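Local coordinates for odorant-binding protein 47 (Anopheles gambiae, PDB 3PM2), which binds small hydrophobic odorants and is thought to carry them through the aqueous fluid around the olfactory dendrites of the mosquito, at residues V11-A15 and A16-V20; F23-E26 and P27-M31; G70-R74 and E75-K79. All blocks are in the same frame, centred on the assembly; numbering follows the deposited sequence.

Contact 1. Residues V11-A15 and A16-V20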
loop_
_atom_site.group_PDB
_atom_site.type_symbol
_atom_site.label_atom_id
_atom_site.label_comp_id
_atom_site.label_asym_id
_atom_site.label_seq_id
_atom_site.Cartn_x
_atom_site.Cartn_y
_atom_site.Cartn_z
ATOM N N VAL A 11 14.871 9.771 -1.990
ATOM C CA VAL A 11 15.635 9.532 -3.208
ATOM C C VAL A 11 14.700 8.995 -4.284
ATOM O O VAL A 11 13.779 8.242 -3.961
ATOM C CB VAL A 11 16.950 8.685 -3.049
ATOM C CG1 VAL A 11 17.790 9.123 -1.854
ATOM C CG2 VAL A 11 16.663 7.189 -2.996
ATOM N N PRO A 12 14.897 9.372 -5.564
ATOM C CA PRO A 12 14.014 8.851 -6.619
ATOM C C PRO A 12 14.292 7.395 -7.007
ATOM O O PRO A 12 13.581 6.870 -7.862
ATOM C CB PRO A 12 14.256 9.820 -7.781
ATOM C CG PRO A 12 15.643 10.297 -7.586
ATOM C CD PRO A 12 15.929 10.280 -6.121
ATOM N N LYS A 13 15.311 6.746 -6.378
ATOM C CA LYS A 13 15.693 5.347 -6.618
ATOM C C LYS A 13 14.464 4.441 -6.552
ATOM O O LYS A 13 13.655 4.540 -5.613
ATOM C CB LYS A 13 16.758 4.876 -5.604
ATOM C CG LYS A 13 17.487 3.588 -5.987
ATOM C CD LYS A 13 18.532 3.244 -4.947
ATOM C CE LYS A 13 19.633 2.360 -5.479
ATOM N NZ LYS A 13 19.202 0.945 -5.579
ATOM N N ASN A 14 14.305 3.613 -7.593
ATOM C CA ASN A 14 13.225 2.637 -7.744
ATOM C C ASN A 14 13.411 1.577 -6.651
ATOM O O ASN A 14 14.515 1.065 -6.490
ATOM C CB ASN A 14 13.304 2.034 -9.146
ATOM C CG ASN A 14 12.356 0.908 -9.457
ATOM O OD1 ASN A 14 11.227 0.833 -8.955
ATOM N ND2 ASN A 14 12.790 0.023 -10.349
ATOM N N ALA A 15 12.357 1.310 -5.851
ATOM C CA ALA A 15 12.434 0.373 -4.728
ATOM C C ALA A 15 12.882 -1.036 -5.131
ATOM O O ALA A 15 13.564 -1.693 -4.342
ATOM C CB ALA A 15 11.114 0.317 -3.994
ATOM N N ALA A 16 12.524 -1.483 -6.359
ATOM C CA ALA A 16 12.907 -2.779 -6.931
ATOM C C ALA A 16 14.429 -2.945 -6.959
ATOM O O ALA A 16 14.925 -4.065 -6.887
ATOM C CB ALA A 16 12.341 -2.919 -8.331
ATOM N N GLU A 17 15.168 -1.829 -6.995
ATOM C CA GLU A 17 16.630 -1.842 -6.961
ATOM C C GLU A 17 17.196 -2.087 -5.550
ATOM O O GLU A 17 18.389 -2.341 -5.400
ATOM C CB GLU A 17 17.185 -0.573 -7.600
ATOM C CG GLU A 17 16.934 -0.535 -9.097
ATOM C CD GLU A 17 17.343 0.735 -9.809
ATOM O OE1 GLU A 17 17.936 1.627 -9.160
ATOM O OE2 GLU A 17 17.080 0.831 -11.029
ATOM N N CYS A 18 16.330 -2.013 -4.519
ATOM C CA CYS A 18 16.678 -2.310 -3.131
ATOM C C CYS A 18 16.281 -3.732 -2.790
ATOM O O CYS A 18 17.022 -4.401 -2.084
ATOM C CB CYS A 18 16.024 -1.318 -2.182
ATOM S SG CYS A 18 16.600 0.373 -2.410
ATOM N N CYS A 19 15.078 -4.156 -3.216
ATOM C CA CYS A 19 14.557 -5.507 -2.978
ATOM C C CYS A 19 13.464 -5.814 -3.981
ATOM O O CYS A 19 12.586 -4.974 -4.202
ATOM C CB CYS A 19 14.050 -5.675 -1.541
ATOM S SG CYS A 19 13.545 -7.375 -1.138
ATOM N N VAL A 20 13.471 -7.039 -4.542
ATOM C CA VAL A 20 12.417 -7.479 -5.435
ATOM C C VAL A 20 11.366 -8.121 -4.521
ATOM O O VAL A 20 11.650 -9.112 -3.849
ATOM C CB VAL A 20 12.922 -8.407 -6.572
ATOM C CG1 VAL A 20 11.767 -8.857 -7.457
ATOM C CG2 VAL A 20 13.991 -7.705 -7.410
#
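Ala15 O takes two backbone N-H groups from the far end of a tight turn, those of Cys18 and Cys19. The shorter bond, 2.8 Å from Cys18 N to Ala15 O, arrives well above the carbonyl plane, 54° out of it. The other, 3.1 Å from Cys19 N to Ala15 O, lies in that plane and runs nearly straight on from the C=O. One residue earlier Asn14 O accepts from Glu17 N at 3.0 Å, again from above the carbonyl plane. Two successive i to i+3 bonds followed by one i to i+4 bond are the signature of a short 3-10 turn that closes with one bond of alpha-helical spacing; it joins the loop before Asn14 to the two half-cystines.

Among the side chains, Lys13 and Glu17 meet alongside this turn. A chi1 of -164° carries CG away from the lysine's own N, and the chain stays extended until a bend at chi4 swings NZ back over Glu17, 3.2 Å from Glu17 CB. The ammonium therefore lies beside the root of the glutamate, and its salt bridge to Glu17 OE1 is long at 3.9 Å. The Asn14 amide lies against the methyl of Ala16, with ND2 3.6 Å from Ala16 CB.

The turn leads straight into two disulfides: Cys18 is joined to Cys160 on helix 158-167 and Cys19 to Cys149. Glu17 O accepts from Thr155 OG1. Ala15 and Cys18 pack on Phe146 of helix 133-147, while Lys13 reaches Asp159 and Cys160 on helix 158-167, placing the turn against both of these C-terminal helices.

Contact 2. Residues F23-E26 and P27-M31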
loop_
_atom_site.group_PDB
_atom_site.type_symbol
_atom_site.label_atom_id
_atom_site.label_comp_id
_atom_site.label_asym_id
_atom_site.label_seq_id
_atom_site.Cartn_x
_atom_site.Cartn_y
_atom_site.Cartn_z
ATOM N N PHE A 23 4.034 -8.995 -5.447
ATOM C CA PHE A 23 3.065 -7.963 -5.833
ATOM C C PHE A 23 1.696 -8.583 -6.046
ATOM O O PHE A 23 1.579 -9.795 -6.257
ATOM C CB PHE A 23 3.539 -7.222 -7.097
ATOM C CG PHE A 23 3.769 -8.101 -8.307
ATOM C CD1 PHE A 23 2.715 -8.448 -9.152
ATOM C CD2 PHE A 23 5.049 -8.530 -8.642
ATOM C CE1 PHE A 23 2.929 -9.249 -10.271
ATOM C CE2 PHE A 23 5.266 -9.332 -9.765
ATOM C CZ PHE A 23 4.207 -9.694 -10.571
ATOM N N LEU A 24 0.672 -7.742 -6.054
ATOM C CA LEU A 24 -0.722 -8.129 -6.258
ATOM C C LEU A 24 -1.195 -7.659 -7.659
ATOM O O LEU A 24 -2.177 -8.182 -8.194
ATOM C CB LEU A 24 -1.496 -7.471 -5.084
ATOM C CG LEU A 24 -2.844 -6.817 -5.212
ATOM C CD1 LEU A 24 -3.501 -6.748 -3.870
ATOM C CD2 LEU A 24 -2.697 -5.426 -5.636
ATOM N N VAL A 25 -0.495 -6.670 -8.242
ATOM C CA VAL A 25 -0.824 -6.066 -9.534
ATOM C C VAL A 25 0.453 -5.812 -10.316
ATOM O O VAL A 25 1.458 -5.455 -9.722
ATOM C CB VAL A 25 -1.640 -4.752 -9.290
ATOM C CG1 VAL A 25 -1.521 -3.767 -10.431
ATOM C CG2 VAL A 25 -3.101 -5.057 -9.063
ATOM N N GLU A 26 0.409 -5.981 -11.653
ATOM C CA GLU A 26 1.542 -5.726 -12.532
ATOM C C GLU A 26 1.844 -4.206 -12.536
ATOM O O GLU A 26 0.889 -3.422 -12.442
ATOM C CB GLU A 26 1.200 -6.217 -13.949
ATOM C CG GLU A 26 2.395 -6.619 -14.800
ATOM C CD GLU A 26 3.294 -7.743 -14.312
ATOM O OE1 GLU A 26 2.769 -8.833 -13.985
ATOM O OE2 GLU A 26 4.533 -7.554 -14.324
ATOM N N PRO A 27 3.133 -3.771 -12.618
ATOM C CA PRO A 27 3.440 -2.322 -12.602
ATOM C C PRO A 27 2.622 -1.425 -13.526
ATOM O O PRO A 27 2.308 -0.303 -13.139
ATOM C CB PRO A 27 4.922 -2.271 -12.980
ATOM C CG PRO A 27 5.462 -3.544 -12.505
ATOM C CD PRO A 27 4.378 -4.566 -12.675
ATOM N N SER A 28 2.283 -1.908 -14.730
ATOM C CA SER A 28 1.502 -1.141 -15.705
ATOM C C SER A 28 0.129 -0.755 -15.138
ATOM O O SER A 28 -0.255 0.417 -15.198
ATOM C CB SER A 28 1.373 -1.914 -17.020
ATOM O OG SER A 28 0.343 -1.415 -17.853
ATOM N N ALA A 29 -0.583 -1.731 -14.547
ATOM C CA ALA A 29 -1.891 -1.500 -13.940
ATOM C C ALA A 29 -1.777 -0.571 -12.717
ATOM O O ALA A 29 -2.630 0.292 -12.516
ATOM C CB ALA A 29 -2.530 -2.823 -13.574
ATOM N N PHE A 30 -0.690 -0.687 -11.954
ATOM C CA PHE A 30 -0.469 0.201 -10.823
ATOM C C PHE A 30 -0.267 1.650 -11.304
ATOM O O PHE A 30 -0.840 2.570 -10.716
ATOM C CB PHE A 30 0.749 -0.249 -9.999
ATOM C CG PHE A 30 0.956 0.656 -8.816
ATOM C CD1 PHE A 30 0.245 0.460 -7.641
ATOM C CD2 PHE A 30 1.830 1.743 -8.890
ATOM C CE1 PHE A 30 0.394 1.335 -6.560
ATOM C CE2 PHE A 30 1.981 2.610 -7.800
ATOM C CZ PHE A 30 1.259 2.393 -6.650
ATOM N N MET A 31 0.555 1.849 -12.361
ATOM C CA MET A 31 0.856 3.189 -12.868
ATOM C C MET A 31 -0.361 3.927 -13.375
ATOM O O MET A 31 -0.471 5.135 -13.148
ATOM C CB MET A 31 2.010 3.173 -13.880
ATOM C CG MET A 31 3.382 3.109 -13.202
ATOM S SD MET A 31 3.713 4.401 -11.944
ATOM C CE MET A 31 3.512 5.916 -12.931
#
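Val25 and Ala29 press together by their methyls where the chain bends into helix 27-44. The apolar part of the contact rests on one branch of the valine: Val25 CG1 is 3.4 Å from Ala29 CB, tighter than usual for two carbons, and 4.2 Å from Phe30 CB. With chi1 at 155°, CG1 stands roughly opposite the valine's own backbone N and is directed at the first turn of the helix. The Phe30 ring itself leads away from the valine, toward Val60 of helix 55-63, a residue that Val25 touches as well.

A van der Waals touch of carboxylate on ring CH2 joins the neighbours at the junction. Glu26 folds at chi2, 60°, which brings its carboxylate back beside the proline ring, with OE2 3.4 Å from Pro27 CD; the two side chains cross at a slant.

The polar part is backbone only. Glu26 occupies the N-cap position, and its carbonyl receives the first i to i+4 bond of the helix, Phe30 N to Glu26 O at 3.2 Å, in the carbonyl plane. The next bond follows one residue on, Met31 N to Pro27 O at 2.9 Å. Proline suits the first position of a helix, because its nitrogen has no hydrogen to offer and none is required of it there.

Since the Glu26 carboxylate lies near the positive end of the helix dipole, its charge is probably favoured there. The chemistry thus divides the helix start: main-chain bonds begin the helix, while one valine methyl packs the preceding loop against its first turn.

Contact 3. Residues G70-R74 and E75-K79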
loop_
_atom_site.group_PDB
_atom_site.type_symbol
_atom_site.label_atom_id
_atom_site.label_comp_id
_atom_site.label_asym_id
_atom_site.label_seq_id
_atom_site.Cartn_x
_atom_site.Cartn_y
_atom_site.Cartn_z
ATOM N N GLY A 70 -16.798 -1.963 0.745
ATOM C CA GLY A 70 -16.027 -1.915 1.977
ATOM C C GLY A 70 -15.304 -3.167 2.404
ATOM O O GLY A 70 -14.776 -3.202 3.519
ATOM N N LYS A 71 -15.221 -4.183 1.517
ATOM C CA LYS A 71 -14.543 -5.428 1.847
ATOM C C LYS A 71 -13.526 -5.800 0.785
ATOM O O LYS A 71 -13.757 -5.554 -0.395
ATOM C CB LYS A 71 -15.528 -6.608 1.981
ATOM C CG LYS A 71 -16.598 -6.449 3.064
ATOM C CD LYS A 71 -16.050 -6.510 4.485
ATOM C CE LYS A 71 -17.154 -6.285 5.494
ATOM N NZ LYS A 71 -16.638 -6.260 6.889
ATOM N N ILE A 72 -12.437 -6.440 1.231
ATOM C CA ILE A 72 -11.371 -6.975 0.372
ATOM C C ILE A 72 -11.456 -8.496 0.417
ATOM O O ILE A 72 -11.610 -9.070 1.493
ATOM C CB ILE A 72 -9.958 -6.446 0.769
ATOM C CG1 ILE A 72 -9.848 -4.895 0.652
ATOM C CG2 ILE A 72 -8.829 -7.191 0.002
ATOM C CD1 ILE A 72 -9.955 -4.289 -0.843
ATOM N N ASP A 73 -11.400 -9.149 -0.758
ATOM C CA ASP A 73 -11.482 -10.605 -0.852
ATOM C C ASP A 73 -10.119 -11.173 -0.470
ATOM O O ASP A 73 -9.207 -11.208 -1.299
ATOM C CB ASP A 73 -11.897 -11.000 -2.284
ATOM C CG ASP A 73 -12.044 -12.490 -2.574
ATOM O OD1 ASP A 73 -11.523 -13.313 -1.781
ATOM O OD2 ASP A 73 -12.610 -12.829 -3.629
ATOM N N ARG A 74 -9.969 -11.579 0.798
ATOM C CA ARG A 74 -8.700 -12.119 1.300
ATOM C C ARG A 74 -8.219 -13.378 0.552
ATOM O O ARG A 74 -7.027 -13.519 0.296
ATOM C CB ARG A 74 -8.776 -12.367 2.822
ATOM C CG ARG A 74 -7.459 -12.859 3.393
ATOM C CD ARG A 74 -7.506 -12.948 4.890
ATOM N NE ARG A 74 -6.285 -13.571 5.378
ATOM C CZ ARG A 74 -5.886 -13.536 6.638
ATOM N NH1 ARG A 74 -6.612 -12.901 7.557
ATOM N NH2 ARG A 74 -4.759 -14.130 6.994
ATOM N N GLU A 75 -9.141 -14.274 0.183
ATOM C CA GLU A 75 -8.794 -15.514 -0.523
ATOM C C GLU A 75 -8.164 -15.201 -1.883
ATOM O O GLU A 75 -7.050 -15.643 -2.153
ATOM C CB GLU A 75 -10.015 -16.440 -0.650
ATOM C CG GLU A 75 -10.504 -17.013 0.681
ATOM C CD GLU A 75 -11.074 -16.014 1.684
ATOM O OE1 GLU A 75 -11.727 -15.031 1.252
ATOM O OE2 GLU A 75 -10.810 -16.180 2.897
ATOM N N ALA A 76 -8.838 -14.371 -2.694
ATOM C CA ALA A 76 -8.345 -13.977 -4.004
ATOM C C ALA A 76 -7.072 -13.139 -3.895
ATOM O O ALA A 76 -6.168 -13.321 -4.711
ATOM C CB ALA A 76 -9.419 -13.226 -4.771
ATOM N N LEU A 77 -6.981 -12.234 -2.878
ATOM C CA LEU A 77 -5.777 -11.424 -2.693
ATOM C C LEU A 77 -4.575 -12.326 -2.391
ATOM O O LEU A 77 -3.491 -12.104 -2.933
ATOM C CB LEU A 77 -5.979 -10.382 -1.570
ATOM C CG LEU A 77 -4.735 -9.571 -1.181
ATOM C CD1 LEU A 77 -5.118 -8.170 -0.834
ATOM C CD2 LEU A 77 -4.022 -10.209 0.015
ATOM N N THR A 78 -4.761 -13.331 -1.507
ATOM C CA THR A 78 -3.692 -14.271 -1.128
ATOM C C THR A 78 -3.225 -15.039 -2.355
ATOM O O THR A 78 -2.028 -15.170 -2.547
ATOM C CB THR A 78 -4.160 -15.169 0.029
ATOM O OG1 THR A 78 -4.560 -14.323 1.113
ATOM C CG2 THR A 78 -3.081 -16.159 0.511
ATOM N N LYS A 79 -4.170 -15.544 -3.185
ATOM C CA LYS A 79 -3.870 -16.247 -4.437
ATOM C C LYS A 79 -2.980 -15.399 -5.369
ATOM O O LYS A 79 -1.976 -15.907 -5.900
ATOM C CB LYS A 79 -5.168 -16.666 -5.145
ATOM C CG LYS A 79 -4.950 -17.689 -6.255
ATOM C CD LYS A 79 -6.258 -18.307 -6.741
ATOM C CE LYS A 79 -6.092 -19.143 -7.993
ATOM N NZ LYS A 79 -6.854 -18.599 -9.155
HETATM O O HOH W 1 -4.480 -15.316 3.611
HETATM O O HOH W 2 -12.104 -12.096 2.853
#
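Arg74 O is gripped twice by the same residue, four places on. Thr78 gives it both its hydroxyl, OG1 to Arg74 O at 2.7 Å, and its amide, Thr78 N to Arg74 O at 2.9 Å. The two donors come from opposite faces of the carbonyl plane, each tilted about 30° from it. A chi1 of -57° sets OG1 beside the threonine's own N, turning the hydroxyl back along the helix to the carbonyl one turn earlier. Water 1 accepts from Arg74 NE and donates to Thr78 OG1, bridging the guanidinium edge and the hydroxyl alongside the helix. The far end of the arginine has its main partner in Asp101, a salt bridge through NH2 to helix 92-109.

Asp73 is the N-cap of helix 74-85. Its OD1 takes the N-H of Ala76 at 3.0 Å; the bond is almost straight at the hydrogen, 178°, but meets the carboxylate from above its plane. The other oxygen, OD2, rests on the Ala76 methyl. Asp73 O starts the i to i+4 ladder by accepting from Leu77 N at 2.9 Å. Glu75 OE1 comes within 3.5 Å of Asp73 OD1, two like charges close together; the positive helix end probably eases this. Water 2 accepts from Arg74 N and donates, weakly, to Glu75 OE1.

Strand 71-72 ends just before the cap as one arm of a small antiparallel hairpin with strand 67-68. From it Ile72 sends CG2 across to Leu77 CD1, 3.9 Å away, the two side chains crossing obliquely. Both side chains also touch Met61 of helix 55-63, and both pack on helix 133-147, Leu77 through Ile137.

In the fold
All three contacts are local turns of chain, but they differ in setting. Contact 1 is partly buried, with both half-cystines enclosed, while contacts 2 and 3 lie on the surface. Contacts 2 and 3 each open a helix, contact 2 with backbone bonds alone and a proline, contact 3 with an aspartate side chain capping as well; contact 1 instead is a 3-10 turn in a loop, tied by disulfides. Contacts 1 and 3 stand on opposite sides of the chain's centre, about 27 Å apart between centres. Contacts 2 and 3 meet directly, Leu24 CD1 lying 3.7 Å from Leu77 CD1, and both lean on helix 55-63; contacts 1 and 3 share helix 133-147.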